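Local coordinates for protein geranyltranstransferase (PDB 1RTR) that catalyses the transfer of a geranyl group to isopentenyl diphosphate, giving the farnesyl diphosphate used in isoprenoid biosynthesis, at residues 64-69 against 124-129; 211-216 against 283-288; 267-272 against 279-284. One frame throughout, in Å; residues are numbered along the deposited sequence.

Contact 1. Residues 64-69 against 124-129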
loop_
_atom_site.group_PDB
_atom_site.type_symbol
_atom_site.label_atom_id
_atom_site.label_comp_id
_atom_site.label_asym_id
_atom_site.label_seq_id
_atom_site.Cartn_x
_atom_site.Cartn_y
_atom_site.Cartn_z
ATOM N N GLY A 64 -9.847 -9.346 -15.628
ATOM C CA GLY A 64 -9.123 -8.213 -15.090
ATOM C C GLY A 64 -9.929 -7.277 -14.222
ATOM O O GLY A 64 -9.429 -6.212 -13.834
ATOM N N MET A 65 -11.165 -7.652 -13.901
ATOM C CA MET A 65 -12.018 -6.763 -13.115
ATOM C C MET A 65 -11.435 -6.415 -11.751
ATOM O O MET A 65 -11.442 -5.244 -11.364
ATOM C CB MET A 65 -13.436 -7.296 -12.942
ATOM C CG MET A 65 -14.354 -6.249 -12.281
ATOM S SD MET A 65 -14.623 -4.812 -13.354
ATOM C CE MET A 65 -14.361 -3.576 -12.366
ATOM N N LYS A 66 -10.936 -7.416 -11.023
ATOM C CA LYS A 66 -10.373 -7.152 -9.705
ATOM C C LYS A 66 -9.151 -6.234 -9.796
ATOM O O LYS A 66 -9.043 -5.286 -9.012
ATOM C CB LYS A 66 -10.084 -8.450 -8.938
ATOM C CG LYS A 66 -11.340 -9.111 -8.340
ATOM C CD LYS A 66 -11.042 -9.791 -6.999
ATOM C CE LYS A 66 -11.870 -11.067 -6.776
ATOM N NZ LYS A 66 -13.246 -10.756 -6.272
ATOM N N SER A 67 -8.264 -6.496 -10.766
ATOM C CA SER A 67 -7.090 -5.644 -11.015
ATOM C C SER A 67 -7.495 -4.208 -11.345
ATOM O O SER A 67 -6.920 -3.261 -10.806
ATOM C CB SER A 67 -6.220 -6.215 -12.137
ATOM O OG SER A 67 -5.594 -7.418 -11.725
ATOM N N ALA A 68 -8.508 -4.060 -12.210
ATOM C CA ALA A 68 -9.097 -2.763 -12.530
ATOM C C ALA A 68 -9.657 -2.059 -11.296
ATOM O O ALA A 68 -9.447 -0.851 -11.126
ATOM C CB ALA A 68 -10.177 -2.909 -13.604
ATOM N N ILE A 69 -10.366 -2.799 -10.440
ATOM C CA ILE A 69 -10.885 -2.231 -9.188
ATOM C C ILE A 69 -9.733 -1.778 -8.296
ATOM O O ILE A 69 -9.740 -0.651 -7.786
ATOM C CB ILE A 69 -11.783 -3.247 -8.427
ATOM C CG1 ILE A 69 -13.032 -3.611 -9.237
ATOM C CG2 ILE A 69 -12.188 -2.698 -7.076
ATOM C CD1 ILE A 69 -13.939 -2.409 -9.575
ATOM N N SER A 124 -4.484 -10.163 -4.851
ATOM C CA SER A 124 -3.964 -11.381 -4.235
ATOM C C SER A 124 -5.061 -12.416 -3.952
ATOM O O SER A 124 -4.771 -13.607 -3.816
ATOM C CB SER A 124 -3.175 -11.058 -2.965
ATOM O OG SER A 124 -4.026 -10.617 -1.928
ATOM N N SER A 125 -6.312 -11.958 -3.912
ATOM C CA SER A 125 -7.452 -12.839 -3.668
ATOM C C SER A 125 -8.243 -13.258 -4.906
ATOM O O SER A 125 -9.174 -14.055 -4.794
ATOM C CB SER A 125 -8.400 -12.210 -2.642
ATOM O OG SER A 125 -9.131 -11.145 -3.217
ATOM N N ASP A 126 -7.877 -12.743 -6.079
ATOM C CA ASP A 126 -8.607 -13.034 -7.318
ATOM C C ASP A 126 -8.391 -14.443 -7.851
ATOM O O ASP A 126 -7.342 -14.750 -8.423
ATOM C CB ASP A 126 -8.245 -12.023 -8.400
ATOM C CG ASP A 126 -9.137 -12.121 -9.624
ATOM O OD1 ASP A 126 -8.986 -11.264 -10.517
ATOM O OD2 ASP A 126 -10.013 -13.004 -9.792
ATOM N N ASP A 127 -9.417 -15.280 -7.714
ATOM C CA ASP A 127 -9.342 -16.690 -8.115
ATOM C C ASP A 127 -9.474 -16.952 -9.615
ATOM O O ASP A 127 -9.338 -18.092 -10.065
ATOM C CB ASP A 127 -10.363 -17.522 -7.328
ATOM C CG ASP A 127 -9.907 -17.799 -5.896
ATOM O OD1 ASP A 127 -8.677 -17.663 -5.605
ATOM O OD2 ASP A 127 -10.705 -18.149 -4.990
ATOM N N ARG A 128 -9.726 -15.903 -10.393
ATOM C CA ARG A 128 -9.782 -16.046 -11.843
ATOM C C ARG A 128 -8.369 -16.098 -12.456
ATOM O O ARG A 128 -8.193 -16.509 -13.604
ATOM C CB ARG A 128 -10.637 -14.938 -12.456
ATOM C CG ARG A 128 -11.966 -14.747 -11.737
ATOM C CD ARG A 128 -13.154 -14.479 -12.637
ATOM N NE ARG A 128 -13.648 -13.108 -12.480
ATOM C CZ ARG A 128 -14.850 -12.767 -12.011
ATOM N NH1 ARG A 128 -15.177 -11.484 -11.919
ATOM N NH2 ARG A 128 -15.727 -13.691 -11.633
ATOM N N LEU A 129 -7.371 -15.704 -11.667
ATOM C CA LEU A 129 -5.978 -15.700 -12.097
ATOM C C LEU A 129 -5.161 -16.697 -11.300
ATOM O O LEU A 129 -5.423 -16.927 -10.126
ATOM C CB LEU A 129 -5.356 -14.304 -11.941
ATOM C CG LEU A 129 -6.169 -13.024 -12.187
ATOM C CD1 LEU A 129 -5.371 -11.808 -11.760
ATOM C CD2 LEU A 129 -6.597 -12.892 -13.648
HETATM O O HOH W 1 -11.015 -10.272 -11.646
HETATM O O HOH W 2 -7.894 -8.941 -11.911
#
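Lys66 crosses the side chain of Asp126 at a slant. CG of the lysine is anti to its carbonyl carbon (chi1 -77°), which lays the chain over the aspartate. Lys66 CB comes first, 3.4 Å from Asp126 OD1. CG of Lys66 faces the carboxylate carbon next. Lys66 CD then passes 3.8 Å from Asp126 CB. Lys66 CE follows at 3.8 Å from Asp126 CA. Bends at the second, third and fourth torsions carry the amine past the acid: Lys66 NZ ends 5.3 Å from Asp126 OD2, too far for a salt bridge. The lysine therefore packs here through its methylenes.

The direct contact joins the start of helix 65-83 to the loop between helices 105-124 and 131-145. All are part of the all-helical fold of polyprenyl synthetases. Gly64 is the N-cap, so Lys66 and Ser67 present first-turn amides toward the loop. Each amide holds a water. One water accepts from Lys66 N at 2.9 Å. The other accepts from Ser67 N and also meets Ser67 OG; it can donate to Asp126 OD1, 2.9 Å from its oxygen, though other acceptors compete. The positive end of the helix dipole would probably help stabilise a negative carboxylate here.

The second carboxylate oxygen serves the loop itself. Asp126 OD2 accepts from Arg128 N at 3.0 Å with an angle of 160°, an Asx turn. The amide arrives from above the carboxylate plane, 47° out of it. A type I turn from Asp126 to Leu129 overlaps it. Outside the two segments, Asp126 O takes a hydrogen bond from Lys134 NZ, and Lys66 also touches Leu122. Leu129 follows the turn, and its CD1 methyl comes to 4.4 Å from Ser67 OG.

Contact 2. Residues 211-216 against 283-288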
loop_
_atom_site.group_PDB
_atom_site.type_symbol
_atom_site.label_atom_id
_atom_site.label_comp_id
_atom_site.label_asym_id
_atom_site.label_seq_id
_atom_site.Cartn_x
_atom_site.Cartn_y
_atom_site.Cartn_z
ATOM N N GLY A 211 0.106 8.056 -22.216
ATOM C CA GLY A 211 0.225 8.739 -20.940
ATOM C C GLY A 211 0.683 10.177 -21.043
ATOM O O GLY A 211 0.137 11.054 -20.366
ATOM N N MET A 212 1.689 10.424 -21.876
ATOM C CA MET A 212 2.179 11.785 -22.092
ATOM C C MET A 212 1.118 12.675 -22.763
ATOM O O MET A 212 1.016 13.858 -22.443
ATOM C CB MET A 212 3.509 11.785 -22.858
ATOM C CG MET A 212 4.652 10.979 -22.169
ATOM S SD MET A 212 5.007 11.353 -20.376
ATOM C CE MET A 212 5.370 13.058 -20.458
ATOM N N MET A 213 0.300 12.103 -23.651
ATOM C CA MET A 213 -0.823 12.849 -24.251
ATOM C C MET A 213 -1.681 13.523 -23.197
ATOM O O MET A 213 -2.029 14.699 -23.324
ATOM C CB MET A 213 -1.714 11.953 -25.122
ATOM C CG MET A 213 -1.035 11.388 -26.369
ATOM S SD MET A 213 -2.158 10.403 -27.345
ATOM C CE MET A 213 -3.348 11.677 -27.726
ATOM N N PHE A 214 -1.992 12.763 -22.152
ATOM C CA PHE A 214 -2.949 13.133 -21.102
ATOM C C PHE A 214 -2.775 14.563 -20.571
ATOM O O PHE A 214 -3.713 15.364 -20.581
ATOM C CB PHE A 214 -2.822 12.107 -19.959
ATOM C CG PHE A 214 -3.952 12.127 -18.968
ATOM C CD1 PHE A 214 -4.693 10.970 -18.734
ATOM C CD2 PHE A 214 -4.252 13.282 -18.235
ATOM C CE1 PHE A 214 -5.740 10.966 -17.798
ATOM C CE2 PHE A 214 -5.301 13.299 -17.302
ATOM C CZ PHE A 214 -6.046 12.135 -17.080
ATOM N N GLN A 215 -1.570 14.879 -20.112
ATOM C CA GLN A 215 -1.328 16.133 -19.417
ATOM C C GLN A 215 -1.126 17.294 -20.376
ATOM O O GLN A 215 -1.488 18.437 -20.058
ATOM C CB GLN A 215 -0.134 15.993 -18.461
ATOM C CG GLN A 215 -0.440 15.166 -17.192
ATOM C CD GLN A 215 -1.576 15.758 -16.353
ATOM O OE1 GLN A 215 -1.682 16.985 -16.205
ATOM N NE2 GLN A 215 -2.429 14.890 -15.815
ATOM N N ILE A 216 -0.558 16.999 -21.547
ATOM C CA ILE A 216 -0.410 17.995 -22.598
ATOM C C ILE A 216 -1.777 18.534 -22.986
ATOM O O ILE A 216 -1.987 19.747 -22.971
ATOM C CB ILE A 216 0.318 17.424 -23.829
ATOM C CG1 ILE A 216 1.713 16.934 -23.448
ATOM C CG2 ILE A 216 0.421 18.492 -24.912
ATOM C CD1 ILE A 216 2.421 16.145 -24.539
ATOM N N GLU A 283 -9.237 4.071 -30.325
ATOM C CA GLU A 283 -10.324 4.962 -29.924
ATOM C C GLU A 283 -9.977 5.784 -28.679
ATOM O O GLU A 283 -10.383 6.942 -28.573
ATOM C CB GLU A 283 -11.611 4.173 -29.696
ATOM C CG GLU A 283 -12.838 4.708 -30.425
ATOM C CD GLU A 283 -13.855 3.612 -30.710
ATOM O OE1 GLU A 283 -14.181 3.381 -31.904
ATOM O OE2 GLU A 283 -14.321 2.969 -29.733
ATOM N N ILE A 284 -9.236 5.185 -27.742
ATOM C CA ILE A 284 -8.806 5.893 -26.533
ATOM C C ILE A 284 -7.777 6.977 -26.863
ATOM O O ILE A 284 -7.838 8.075 -26.305
ATOM C CB ILE A 284 -8.296 4.907 -25.438
ATOM C CG1 ILE A 284 -9.467 4.386 -24.612
ATOM C CG2 ILE A 284 -7.271 5.562 -24.489
ATOM C CD1 ILE A 284 -9.400 2.904 -24.384
ATOM N N VAL A 285 -6.855 6.668 -27.775
ATOM C CA VAL A 285 -5.911 7.658 -28.299
ATOM C C VAL A 285 -6.647 8.900 -28.789
ATOM O O VAL A 285 -6.254 10.023 -28.467
ATOM C CB VAL A 285 -5.065 7.116 -29.471
ATOM C CG1 VAL A 285 -4.158 8.216 -30.032
ATOM C CG2 VAL A 285 -4.241 5.924 -29.043
ATOM N N ASP A 286 -7.722 8.691 -29.549
ATOM C CA ASP A 286 -8.473 9.811 -30.108
ATOM C C ASP A 286 -9.257 10.603 -29.064
ATOM O O ASP A 286 -9.466 11.804 -29.223
ATOM C CB ASP A 286 -9.349 9.374 -31.297
ATOM C CG ASP A 286 -8.559 9.312 -32.621
ATOM O OD1 ASP A 286 -8.960 8.525 -33.503
ATOM O OD2 ASP A 286 -7.531 9.999 -32.875
ATOM N N LEU A 287 -9.663 9.939 -27.987
ATOM C CA LEU A 287 -10.332 10.623 -26.877
ATOM C C LEU A 287 -9.349 11.508 -26.106
ATOM O O LEU A 287 -9.689 12.620 -25.700
ATOM C CB LEU A 287 -11.035 9.622 -25.946
ATOM C CG LEU A 287 -12.529 9.921 -25.737
ATOM C CD1 LEU A 287 -13.443 8.783 -26.230
ATOM C CD2 LEU A 287 -12.827 10.278 -24.283
ATOM N N PHE A 288 -8.129 11.008 -25.925
ATOM C CA PHE A 288 -7.044 11.770 -25.308
ATOM C C PHE A 288 -6.625 12.931 -26.217
ATOM O O PHE A 288 -6.213 13.988 -25.734
ATOM C CB PHE A 288 -5.827 10.862 -25.061
ATOM C CG PHE A 288 -5.877 10.075 -23.771
ATOM C CD1 PHE A 288 -4.706 9.844 -23.048
ATOM C CD2 PHE A 288 -7.077 9.544 -23.286
ATOM C CE1 PHE A 288 -4.728 9.109 -21.857
ATOM C CE2 PHE A 288 -7.108 8.810 -22.103
ATOM C CZ PHE A 288 -5.929 8.591 -21.386
#
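Phe214 turns its ring edge toward the face of Phe288 in an offset edge-to-face (T-shaped) pair. The ring centroids are 5.4 Å apart and the planes stand at 88°, almost perpendicular. The pair joins helix 197-227 to helix 279-289 in the all-helical isoprenoid synthase fold. Just beyond Phe214, helix 197-227 carries the sequence DDLLD, the second aspartate-rich motif of the family. In relatives this motif helps bind the magnesium ions that hold the substrate diphosphate.

The two short helical segments run in nearly the same direction, with 23° between them. Their axes approach to 9.8 Å, so side chains, more than backbones, fill the space between. Phe214 has CG anti to its backbone N (chi1 -165°). This sets the CD1 corner of the ring against Phe288, where Phe214 CD1 and Phe288 CE1 are 3.6 Å apart. Phe288 CE1 also touches Phe214 CB, so this one atom meets both the start of the side chain and the corner of its ring.

Met213 works beside this pair. Its CB lies at the edge of the Phe288 ring, near the ring plane. From there the chain is extended through chi2 and bends at chi3, which brings the methyl group round to the helix backbone of the partner. Met213 crosses Val285 at about a right angle, and Met213 SD rests 4.0 Å from Val285 CG1.

Phe214 also touches Ile45 of helix 45-56. Phe288 reaches Leu210, one turn earlier on helix 197-227. On another side of helix 279-289, Asp286 makes a salt bridge with Arg262 of helix 245-270. At the tip of the methionine, Met213 CE sits 3.7 Å from Phe288 CB and only 3.4 Å from Val285 O.

Contact 3. Residues 267-272 against 279-284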
loop_
_atom_site.group_PDB
_atom_site.type_symbol
_atom_site.label_atom_id
_atom_site.label_comp_id
_atom_site.label_asym_id
_atom_site.label_seq_id
_atom_site.Cartn_x
_atom_site.Cartn_y
_atom_site.Cartn_z
ATOM N N ASP A 267 1.103 4.974 -34.196
ATOM C CA ASP A 267 2.143 4.211 -34.876
ATOM C C ASP A 267 2.248 2.850 -34.225
ATOM O O ASP A 267 2.137 1.838 -34.893
ATOM C CB ASP A 267 3.488 4.945 -34.805
ATOM C CG ASP A 267 4.469 4.491 -35.871
ATOM O OD1 ASP A 267 5.646 4.916 -35.830
ATOM O OD2 ASP A 267 4.155 3.721 -36.796
ATOM N N GLU A 268 2.413 2.840 -32.903
ATOM C CA GLU A 268 2.672 1.614 -32.132
ATOM C C GLU A 268 1.579 0.544 -32.253
ATOM O O GLU A 268 1.872 -0.649 -32.356
ATOM C CB GLU A 268 2.950 1.955 -30.662
ATOM C CG GLU A 268 4.386 2.385 -30.390
ATOM C CD GLU A 268 5.418 1.323 -30.751
ATOM O OE1 GLU A 268 6.641 1.636 -30.738
ATOM O OE2 GLU A 268 5.008 0.170 -31.045
ATOM N N LEU A 269 0.329 0.991 -32.255
ATOM C CA LEU A 269 -0.802 0.120 -32.528
ATOM C C LEU A 269 -0.713 -0.578 -33.886
ATOM O O LEU A 269 -0.953 -1.788 -33.960
ATOM C CB LEU A 269 -2.119 0.884 -32.384
ATOM C CG LEU A 269 -2.434 1.371 -30.965
ATOM C CD1 LEU A 269 -3.733 2.142 -30.942
ATOM C CD2 LEU A 269 -2.464 0.225 -29.949
ATOM N N THR A 270 -0.343 0.152 -34.947
ATOM C CA THR A 270 -0.220 -0.459 -36.285
ATOM C C THR A 270 0.878 -1.517 -36.371
ATOM O O THR A 270 0.951 -2.263 -37.349
ATOM C CB THR A 270 -0.028 0.591 -37.435
ATOM O OG1 THR A 270 1.336 1.036 -37.469
ATOM C CG2 THR A 270 -0.855 1.867 -37.218
ATOM N N GLN A 271 1.735 -1.592 -35.361
ATOM C CA GLN A 271 2.767 -2.626 -35.346
ATOM C C GLN A 271 2.358 -3.877 -34.567
ATOM O O GLN A 271 3.089 -4.876 -34.556
ATOM C CB GLN A 271 4.099 -2.058 -34.835
ATOM C CG GLN A 271 5.084 -1.666 -35.939
ATOM C CD GLN A 271 4.420 -0.911 -37.090
ATOM O OE1 GLN A 271 3.957 0.221 -36.914
ATOM N NE2 GLN A 271 4.362 -1.542 -38.265
ATOM N N ILE A 272 1.194 -3.829 -33.919
ATOM C CA ILE A 272 0.688 -4.995 -33.198
ATOM C C ILE A 272 0.164 -6.013 -34.213
ATOM O O ILE A 272 -0.566 -5.644 -35.139
ATOM C CB ILE A 272 -0.381 -4.588 -32.158
ATOM C CG1 ILE A 272 0.301 -4.103 -30.874
ATOM C CG2 ILE A 272 -1.309 -5.759 -31.835
ATOM C CD1 ILE A 272 -0.497 -3.101 -30.081
ATOM N N LYS A 279 -9.019 -1.437 -32.442
ATOM C CA LYS A 279 -9.980 -0.344 -32.591
ATOM C C LYS A 279 -10.247 0.379 -31.263
ATOM O O LYS A 279 -10.389 1.605 -31.242
ATOM C CB LYS A 279 -11.259 -0.831 -33.316
ATOM C CG LYS A 279 -12.631 -0.437 -32.716
ATOM C CD LYS A 279 -13.562 -1.673 -32.583
ATOM C CE LYS A 279 -13.375 -2.429 -31.238
ATOM N NZ LYS A 279 -13.027 -3.892 -31.385
ATOM N N HIS A 280 -10.262 -0.371 -30.159
ATOM C CA HIS A 280 -10.534 0.193 -28.829
ATOM C C HIS A 280 -9.409 1.092 -28.313
ATOM O O HIS A 280 -9.651 2.211 -27.840
ATOM C CB HIS A 280 -10.787 -0.929 -27.817
ATOM C CG HIS A 280 -12.184 -1.466 -27.841
ATOM N ND1 HIS A 280 -13.283 -0.675 -28.113
ATOM C CD2 HIS A 280 -12.660 -2.717 -27.634
ATOM C CE1 HIS A 280 -14.375 -1.418 -28.075
ATOM N NE2 HIS A 280 -14.023 -2.660 -27.788
ATOM N N LEU A 281 -8.188 0.569 -28.385
ATOM C CA LEU A 281 -6.996 1.305 -28.001
ATOM C C LEU A 281 -6.904 2.591 -28.834
ATOM O O LEU A 281 -6.795 3.695 -28.281
ATOM C CB LEU A 281 -5.755 0.423 -28.186
ATOM C CG LEU A 281 -5.253 -0.493 -27.055
ATOM C CD1 LEU A 281 -6.277 -0.751 -25.952
ATOM C CD2 LEU A 281 -4.758 -1.801 -27.625
ATOM N N LEU A 282 -7.002 2.435 -30.157
ATOM C CA LEU A 282 -7.001 3.546 -31.104
ATOM C C LEU A 282 -8.085 4.554 -30.777
ATOM O O LEU A 282 -7.874 5.757 -30.914
ATOM C CB LEU A 282 -7.155 3.026 -32.539
ATOM C CG LEU A 282 -6.808 3.875 -33.775
ATOM C CD1 LEU A 282 -8.071 4.485 -34.398
ATOM C CD2 LEU A 282 -5.763 4.971 -33.499
ATOM N N GLU A 283 -9.237 4.071 -30.325
ATOM C CA GLU A 283 -10.324 4.962 -29.924
ATOM C C GLU A 283 -9.977 5.784 -28.679
ATOM O O GLU A 283 -10.383 6.942 -28.573
ATOM C CB GLU A 283 -11.611 4.173 -29.696
ATOM C CG GLU A 283 -12.838 4.708 -30.425
ATOM C CD GLU A 283 -13.855 3.612 -30.710
ATOM O OE1 GLU A 283 -14.181 3.381 -31.904
ATOM O OE2 GLU A 283 -14.321 2.969 -29.733
ATOM N N ILE A 284 -9.236 5.185 -27.742
ATOM C CA ILE A 284 -8.806 5.893 -26.533
ATOM C C ILE A 284 -7.777 6.977 -26.863
ATOM O O ILE A 284 -7.838 8.075 -26.305
ATOM C CB ILE A 284 -8.296 4.907 -25.438
ATOM C CG1 ILE A 284 -9.467 4.386 -24.612
ATOM C CG2 ILE A 284 -7.271 5.562 -24.489
ATOM C CD1 ILE A 284 -9.400 2.904 -24.384
#
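Leu269 points its side chain at the backbone of helix 279-289, where its two methyl groups meet Leu281 and Leu282. CG of Leu269 is anti to its carbonyl carbon, beside the backbone N (chi1 -65°), and the fork opens onto the partner helix. The CD1 branch lies over the Leu281-Leu282 backbone. Leu269 CD1 is 3.4 Å from the backbone atom Leu282 N and 3.6 Å from Leu282 CA, so this methyl presses on the main chain itself. It also reaches Leu282 CB at 3.9 Å and Leu281 CB at 3.8 Å.

Of the two leucines, the CD2 branch meets Leu281 alone. Leu269 CD2 is 3.7 Å from Leu281 CB, and it meets the Leu281 CD2 methyl at 3.8 Å. The two leucine side chains run at a slant to each other. Leu281 directs its CB toward Leu269, giving a contact of methyl against methylene and methyl. Leu282 behaves differently. Its CG is anti to its own backbone N (chi1 -163°). Of its side chain CB comes nearest, with the CD2 methyl slightly farther from Leu269 CD1.

No hydrogen bond crosses between the segments; the join is apolar. Across it, the closest CA atoms are those of Leu269 and Leu282, 7.2 Å apart. The arrangement is a helical hairpin: the end of helix 245-270 and the start of helix 279-289 run obliquely antiparallel, linked by a short connection.

Helix 197-227 lies against both arms: its Tyr206 touches Leu269 and gives a hydrogen bond from OH to Leu281 O. On another side, helix 45-56 meets the second arm, where His280 packs on Leu52 and Asp55 and Leu281 on Ser56.

In the fold
Contacts 2 and 3 adjoin. Their centres are about 12 Å apart, and they touch where Val285 CG2 lies 4.3 Å from Leu269 CD1; both segments on helix 279-289 include 283-284. Together they hold that helix against helices 197-227 and 245-270, which follow each other in the chain. Contact 1 is separate. Its centre is about 26 Å from that of contact 2, on the opposite side of the chain's centre, and about 25 Å from that of contact 3. Helix 65-83 runs into the first aspartate-rich motif, and helix 197-227 carries the second; both bind magnesium in relatives. Contact 1 sits at the far end of its helix from the motif, whereas segment 211-216 lies just before DDLLD.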